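PDB 3DT5: uncharacterized protein AF_0924 from Archaeoglobus fulgidus, which is of unknown function but probably sits in the cell membrane, the part here being its mostly helical, calcium-bound C-terminal domain. Local coordinates for residues Pro29-Phe34 with Asp99-Glu104; Cys53-Ala58 with Leu66-Lys71. All blocks are in the same frame, centred on the assembly; numbering follows the deposited sequence.

Contact 1 (Pro29-Phe34 with Asp99-Glu104); sequences PLIKAF and DVLWEE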
loop_
_atom_site.group_PDB
_atom_site.type_symbol
_atom_site.label_atom_id
_atom_site.label_comp_id
_atom_site.label_asym_id
_atom_site.label_seq_id
_atom_site.Cartn_x
_atom_site.Cartn_y
_atom_site.Cartn_z
ATOM N N PRO A 29 1.057 4.221 5.000
ATOM C CA PRO A 29 0.450 5.131 4.016
ATOM C C PRO A 29 -0.032 4.452 2.746
ATOM O O PRO A 29 -1.063 4.844 2.223
ATOM C CB PRO A 29 1.550 6.165 3.701
ATOM C CG PRO A 29 2.722 5.766 4.472
ATOM C CD PRO A 29 2.425 4.605 5.368
ATOM N N LEU A 30 0.697 3.454 2.226
ATOM C CA LEU A 30 0.266 2.858 0.947
ATOM C C LEU A 30 -1.012 2.020 1.168
ATOM O O LEU A 30 -1.962 2.052 0.329
ATOM C CB LEU A 30 1.377 1.935 0.394
ATOM C CG LEU A 30 1.119 1.425 -1.044
ATOM C CD1 LEU A 30 0.926 2.627 -2.027
ATOM C CD2 LEU A 30 2.335 0.578 -1.475
ATOM N N ILE A 31 -1.036 1.267 2.279
ATOM C CA ILE A 31 -2.268 0.530 2.650
ATOM C C ILE A 31 -3.485 1.497 2.761
ATOM O O ILE A 31 -4.572 1.218 2.190
ATOM C CB ILE A 31 -2.076 -0.363 3.940
ATOM C CG1 ILE A 31 -1.100 -1.517 3.637
ATOM C CG2 ILE A 31 -3.434 -0.946 4.424
ATOM C CD1 ILE A 31 -0.561 -2.242 4.907
ATOM N N LYS A 32 -3.342 2.574 3.530
ATOM C CA LYS A 32 -4.404 3.591 3.636
ATOM C C LYS A 32 -4.846 4.176 2.293
ATOM O O LYS A 32 -6.020 4.361 2.064
ATOM C CB LYS A 32 -3.989 4.701 4.586
ATOM C CG LYS A 32 -4.060 4.185 6.030
ATOM C CD LYS A 32 -4.293 5.262 7.044
ATOM C CE LYS A 32 -2.986 5.847 7.514
ATOM N NZ LYS A 32 -2.929 6.216 8.992
ATOM N N ALA A 33 -3.910 4.507 1.422
ATOM C CA ALA A 33 -4.251 5.051 0.094
ATOM C C ALA A 33 -5.193 4.153 -0.685
ATOM O O ALA A 33 -5.958 4.651 -1.513
ATOM C CB ALA A 33 -2.937 5.303 -0.755
ATOM N N PHE A 34 -5.104 2.839 -0.469
ATOM C CA PHE A 34 -5.956 1.884 -1.211
ATOM C C PHE A 34 -7.075 1.249 -0.391
ATOM O O PHE A 34 -7.779 0.389 -0.892
ATOM C CB PHE A 34 -5.067 0.809 -1.864
ATOM C CG PHE A 34 -4.311 1.353 -3.052
ATOM C CD1 PHE A 34 -4.929 1.423 -4.295
ATOM C CD2 PHE A 34 -3.029 1.877 -2.900
ATOM C CE1 PHE A 34 -4.228 1.960 -5.409
ATOM C CE2 PHE A 34 -2.336 2.417 -4.003
ATOM C CZ PHE A 34 -2.957 2.456 -5.248
ATOM N N ASP A 99 -2.172 -7.316 -2.308
ATOM C CA ASP A 99 -2.219 -8.564 -1.501
ATOM C C ASP A 99 -0.826 -8.920 -0.959
ATOM O O ASP A 99 -0.672 -9.296 0.224
ATOM C CB ASP A 99 -2.804 -9.697 -2.316
ATOM C CG ASP A 99 -4.351 -9.614 -2.436
ATOM O OD1 ASP A 99 -5.034 -8.941 -1.586
ATOM O OD2 ASP A 99 -4.875 -10.263 -3.378
ATOM N N VAL A 100 0.192 -8.783 -1.823
ATOM C CA VAL A 100 1.597 -8.925 -1.368
ATOM C C VAL A 100 1.991 -7.860 -0.331
ATOM O O VAL A 100 2.637 -8.187 0.657
ATOM C CB VAL A 100 2.622 -8.923 -2.546
ATOM C CG1 VAL A 100 4.051 -9.042 -2.016
ATOM C CG2 VAL A 100 2.336 -10.118 -3.475
ATOM N N LEU A 101 1.631 -6.601 -0.569
ATOM C CA LEU A 101 1.860 -5.537 0.407
ATOM C C LEU A 101 1.285 -5.881 1.801
ATOM O O LEU A 101 1.930 -5.685 2.854
ATOM C CB LEU A 101 1.190 -4.261 -0.121
ATOM C CG LEU A 101 1.079 -3.016 0.803
ATOM C CD1 LEU A 101 2.442 -2.417 0.993
ATOM C CD2 LEU A 101 0.116 -1.977 0.125
ATOM N N TRP A 102 0.053 -6.396 1.808
ATOM C CA TRP A 102 -0.597 -6.756 3.060
ATOM C C TRP A 102 0.181 -7.902 3.739
ATOM O O TRP A 102 0.490 -7.848 4.933
ATOM C CB TRP A 102 -2.058 -7.172 2.826
ATOM C CG TRP A 102 -2.715 -7.488 4.159
ATOM C CD1 TRP A 102 -3.004 -8.746 4.692
ATOM C CD2 TRP A 102 -3.072 -6.535 5.160
ATOM N NE1 TRP A 102 -3.560 -8.590 5.953
ATOM C CE2 TRP A 102 -3.617 -7.255 6.259
ATOM C CE3 TRP A 102 -3.045 -5.130 5.216
ATOM C CZ2 TRP A 102 -4.084 -6.615 7.414
ATOM C CZ3 TRP A 102 -3.514 -4.497 6.381
ATOM C CH2 TRP A 102 -4.028 -5.244 7.449
ATOM N N GLU A 103 0.522 -8.955 3.006
ATOM C CA GLU A 103 1.323 -10.038 3.614
ATOM C C GLU A 103 2.650 -9.512 4.198
ATOM O O GLU A 103 3.049 -9.878 5.332
ATOM C CB GLU A 103 1.548 -11.183 2.624
ATOM C CG GLU A 103 0.242 -11.902 2.180
ATOM C CD GLU A 103 -0.667 -12.371 3.339
ATOM O OE1 GLU A 103 -1.909 -12.123 3.307
ATOM O OE2 GLU A 103 -0.148 -13.009 4.283
ATOM N N GLU A 104 3.356 -8.677 3.442
ATOM C CA GLU A 104 4.629 -8.102 3.969
ATOM C C GLU A 104 4.389 -7.276 5.215
ATOM O O GLU A 104 5.140 -7.350 6.160
ATOM C CB GLU A 104 5.347 -7.176 2.983
ATOM C CG GLU A 104 6.043 -7.905 1.882
ATOM C CD GLU A 104 7.134 -7.105 1.221
ATOM O OE1 GLU A 104 7.873 -7.780 0.479
ATOM O OE2 GLU A 104 7.271 -5.841 1.343
#

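Contact 2 (Cys53-Ala58 with Leu66-Lys71); sequences CRRYLA and LPMHFK. With CA (calcium ion), chain B.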
loop_
_atom_site.group_PDB
_atom_site.type_symbol
_atom_site.label_atom_id
_atom_site.label_comp_id
_atom_site.label_asym_id
_atom_site.label_seq_id
_atom_site.Cartn_x
_atom_site.Cartn_y
_atom_site.Cartn_z
ATOM N N CYS A 53 10.078 6.771 -4.910
ATOM C CA CYS A 53 10.966 7.315 -3.899
ATOM C C CYS A 53 11.038 6.499 -2.592
ATOM O O CYS A 53 12.013 6.595 -1.863
ATOM C CB CYS A 53 10.477 8.721 -3.582
ATOM S SG CYS A 53 11.294 9.461 -2.222
ATOM N N ARG A 54 9.982 5.750 -2.273
ATOM C CA ARG A 54 10.001 4.962 -1.017
ATOM C C ARG A 54 10.121 3.475 -1.229
ATOM O O ARG A 54 10.016 2.710 -0.263
ATOM C CB ARG A 54 8.818 5.310 -0.113
ATOM C CG ARG A 54 8.772 6.807 0.136
ATOM C CD ARG A 54 7.896 7.173 1.267
ATOM N NE ARG A 54 7.630 8.612 1.298
ATOM C CZ ARG A 54 6.678 9.182 2.050
ATOM N NH1 ARG A 54 5.902 8.440 2.872
ATOM N NH2 ARG A 54 6.509 10.502 1.986
ATOM N N ARG A 55 10.437 3.051 -2.455
ATOM C CA ARG A 55 10.728 1.620 -2.692
ATOM C C ARG A 55 11.842 1.075 -1.833
ATOM O O ARG A 55 11.859 -0.112 -1.524
ATOM C CB ARG A 55 11.088 1.385 -4.173
ATOM C CG ARG A 55 9.881 1.439 -5.072
ATOM C CD ARG A 55 10.303 1.207 -6.501
ATOM N NE ARG A 55 10.096 -0.176 -6.927
ATOM C CZ ARG A 55 8.956 -0.670 -7.425
ATOM N NH1 ARG A 55 7.870 0.103 -7.559
ATOM N NH2 ARG A 55 8.926 -1.956 -7.813
ATOM N N TYR A 56 12.781 1.925 -1.421
ATOM C CA TYR A 56 13.862 1.428 -0.584
ATOM C C TYR A 56 13.357 0.892 0.765
ATOM O O TYR A 56 14.118 0.275 1.496
ATOM C CB TYR A 56 14.942 2.483 -0.376
ATOM C CG TYR A 56 14.535 3.606 0.548
ATOM C CD1 TYR A 56 14.929 3.603 1.888
ATOM C CD2 TYR A 56 13.754 4.680 0.082
ATOM C CE1 TYR A 56 14.523 4.623 2.770
ATOM C CE2 TYR A 56 13.359 5.690 0.944
ATOM C CZ TYR A 56 13.767 5.651 2.278
ATOM O OH TYR A 56 13.366 6.648 3.137
ATOM N N LEU A 57 12.078 1.102 1.081
ATOM C CA LEU A 57 11.528 0.624 2.346
ATOM C C LEU A 57 10.760 -0.716 2.179
ATOM O O LEU A 57 10.417 -1.385 3.172
ATOM C CB LEU A 57 10.630 1.697 2.965
ATOM C CG LEU A 57 11.396 2.953 3.402
ATOM C CD1 LEU A 57 10.379 4.049 3.645
ATOM C CD2 LEU A 57 12.281 2.669 4.673
ATOM N N ALA A 58 10.559 -1.121 0.927
ATOM C CA ALA A 58 9.746 -2.315 0.608
ATOM C C ALA A 58 10.658 -3.590 0.687
ATOM O O ALA A 58 11.876 -3.507 0.427
ATOM C CB ALA A 58 9.162 -2.179 -0.792
ATOM N N LEU A 66 5.384 -4.796 -7.393
ATOM C CA LEU A 66 4.803 -3.468 -7.166
ATOM C C LEU A 66 4.957 -2.623 -8.446
ATOM O O LEU A 66 6.099 -2.473 -8.930
ATOM C CB LEU A 66 5.525 -2.766 -5.995
ATOM C CG LEU A 66 5.041 -1.358 -5.588
ATOM C CD1 LEU A 66 3.598 -1.437 -4.974
ATOM C CD2 LEU A 66 6.066 -0.752 -4.584
ATOM N N PRO A 67 3.842 -2.104 -9.027
ATOM C CA PRO A 67 3.966 -1.288 -10.235
ATOM C C PRO A 67 4.818 -0.020 -9.990
ATOM O O PRO A 67 4.941 0.458 -8.847
ATOM C CB PRO A 67 2.497 -0.854 -10.530
ATOM C CG PRO A 67 1.645 -1.978 -9.879
ATOM C CD PRO A 67 2.432 -2.242 -8.607
HETATM N N MSE A 68 5.399 0.488 -11.075
HETATM C CA MSE A 68 6.248 1.679 -11.059
HETATM C C MSE A 68 5.455 2.964 -11.252
HETATM O O MSE A 68 5.931 4.049 -10.934
HETATM C CB MSE A 68 7.201 1.617 -12.258
HETATM C CG MSE A 68 8.546 2.182 -11.957
HETATM SE SE MSE A 68 9.426 0.844 -10.864
HETATM C CE MSE A 68 8.495 -0.792 -11.459
ATOM N N HIS A 69 4.277 2.829 -11.834
ATOM C CA HIS A 69 3.477 3.956 -12.292
ATOM C C HIS A 69 2.051 3.782 -11.814
ATOM O O HIS A 69 1.573 2.667 -11.714
ATOM C CB HIS A 69 3.462 4.037 -13.819
ATOM C CG HIS A 69 4.806 4.263 -14.433
ATOM N ND1 HIS A 69 5.489 5.453 -14.314
ATOM C CD2 HIS A 69 5.599 3.453 -15.177
ATOM C CE1 HIS A 69 6.649 5.365 -14.947
ATOM N NE2 HIS A 69 6.747 4.157 -15.469
ATOM N N PHE A 70 1.354 4.874 -11.533
ATOM C CA PHE A 70 -0.021 4.745 -11.023
ATOM C C PHE A 70 -0.945 5.878 -11.524
ATOM O O PHE A 70 -2.082 5.604 -11.918
ATOM C CB PHE A 70 -0.049 4.737 -9.486
ATOM C CG PHE A 70 -1.454 4.804 -8.920
ATOM C CD1 PHE A 70 -2.293 3.694 -9.002
ATOM C CD2 PHE A 70 -1.947 5.994 -8.375
ATOM C CE1 PHE A 70 -3.618 3.765 -8.509
ATOM C CE2 PHE A 70 -3.274 6.063 -7.888
ATOM C CZ PHE A 70 -4.085 4.930 -7.961
ATOM N N LYS A 71 -0.454 7.112 -11.455
ATOM C CA LYS A 71 -1.239 8.334 -11.700
ATOM C C LYS A 71 -2.132 8.252 -12.929
ATOM O O LYS A 71 -3.288 8.660 -12.891
ATOM C CB LYS A 71 -0.294 9.501 -12.018
ATOM C CG LYS A 71 0.221 10.258 -10.862
ATOM C CD LYS A 71 1.103 11.428 -11.342
ATOM C CE LYS A 71 0.304 12.521 -12.047
ATOM N NZ LYS A 71 0.223 13.809 -11.251
HETATM CA CA CA B . -5.330 9.696 -12.335
#

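Contact 1 (Pro29-Phe34 with Asp99-Glu104)
Ile-31 packs on Leu-101 and Trp-102, and Leu-30 on Leu-101, in a wholly apolar, buried contact. At CB the Ile-31 side chain forks. CG1 stands anti to the carbonyl carbon (chi1 -67°), and this sends the longer branch out to Leu-101, where Ile-31 CG1 lies 3.7 Å from Leu-101 CD2. One bond further, CD1 reaches the six-membered ring of Trp-102, with Ile-31 CD1 3.8 Å from Trp-102 CE3. The shorter branch touches the same ring, Ile-31 CG2 lying 4.1 Å from Trp-102 CZ3. Ile-31 and the indole lie across each other at about a right angle. The two segments lie on helices 16-35 and 88-116, near the centre of this helical domain. The segment axes run obliquely antiparallel, at 138° and 10.7 Å. Leu-101 CD2 is shared. It also packs against CG of Leu-30, at 3.7 Å, and its sister methyl CD1 lies against Leu-30 CD2. Cut back to alanine, Ile-31 would lose CG1, CG2 and CD1, and this is likely to open a gap between Leu-101 and the indole. Pro-123, Pro-126 and Trp-128 also touch Trp-102, while Ile-50 of helix 43-52 packs on Leu-30.

Contact 2 (Cys53-Ala58 with Leu66-Lys71)
The guanidinium of Arg-55 is a flat group lying between Leu-66 and Met-68. Leu-66 CD2 lies over one face, 3.6 Å from Arg-55 NH1. Met-68, present as selenomethionine, puts SE over the centre of the opposite face, 3.7 Å above the plane of the Arg-55 guanidinium. All these Arg-55 contacts are those of one of its two deposited conformers. The SE contact depends on the Met-68 conformer too, so it is the less certain. At the edge, in the guanidinium plane, are the carbonyl oxygens of Leu-66 and Pro-67. Arg-55 NH2 donates to Leu-66 O at 3.1 Å in a fairly straight bond, 160° at the hydrogen. Arg-55 NH1 donates to Pro-67 O at 3.2 Å. That bond is more bent, and NH1 stands well above the carbonyl plane of Pro-67. NH1 also makes a weak bond to Leu-66 O, so one oxygen takes both nitrogens. The Arg-55 chain is extended at chi2 but bends at chi3 (98°), which turns the flat end toward the two carbonyls. The segments flank the short helix 60-65. Residues 53-58, with a 3-10 turn at 55-57, lead toward it from helix 43-52, and residues 66-71 lead away. In this conformer Arg-55 NH1 also bonds to Ile-51 O, linking the end of helix 43-52 with the chain leaving helix 60-65; its positive charge probably favours this cluster of carbonyl oxygens. The Pro-67 ring packs on Trp-94 of helix 88-116, and Glu-48 OE2 accepts from the backbone N of both Phe-70 and Lys-71. Lys-71 O binds the calcium ion at 2.4 Å, with Glu-44, Ala-74 and Asp-75 completing the protein's share of the site.

How the contacts relate
Contact 1 is core and contact 2 lies nearer the surface. Their centres are about 12 Å apart. Along the chain, contact 2 is nested inside the loop that contact 1 closes. Contact 1 joins two long helices through aliphatic and indole groups. Contact 2 joins two loops, and there a charged side chain holds backbone carbonyls. The two meet where Phe-34 packs edge-to-face on Phe-70, with CZ of Phe-34 3.6 Å from CE1 of Phe-70. Leu-30 also approaches Leu-66. Helix 43-52 serves both: Ile-50 touches Leu-30 and Ile-51 touches Leu-66. Segment 66-71 of contact 2 carries one calcium ligand, Lys-71; the ion is about 14 Å from the Leu-30 side chain.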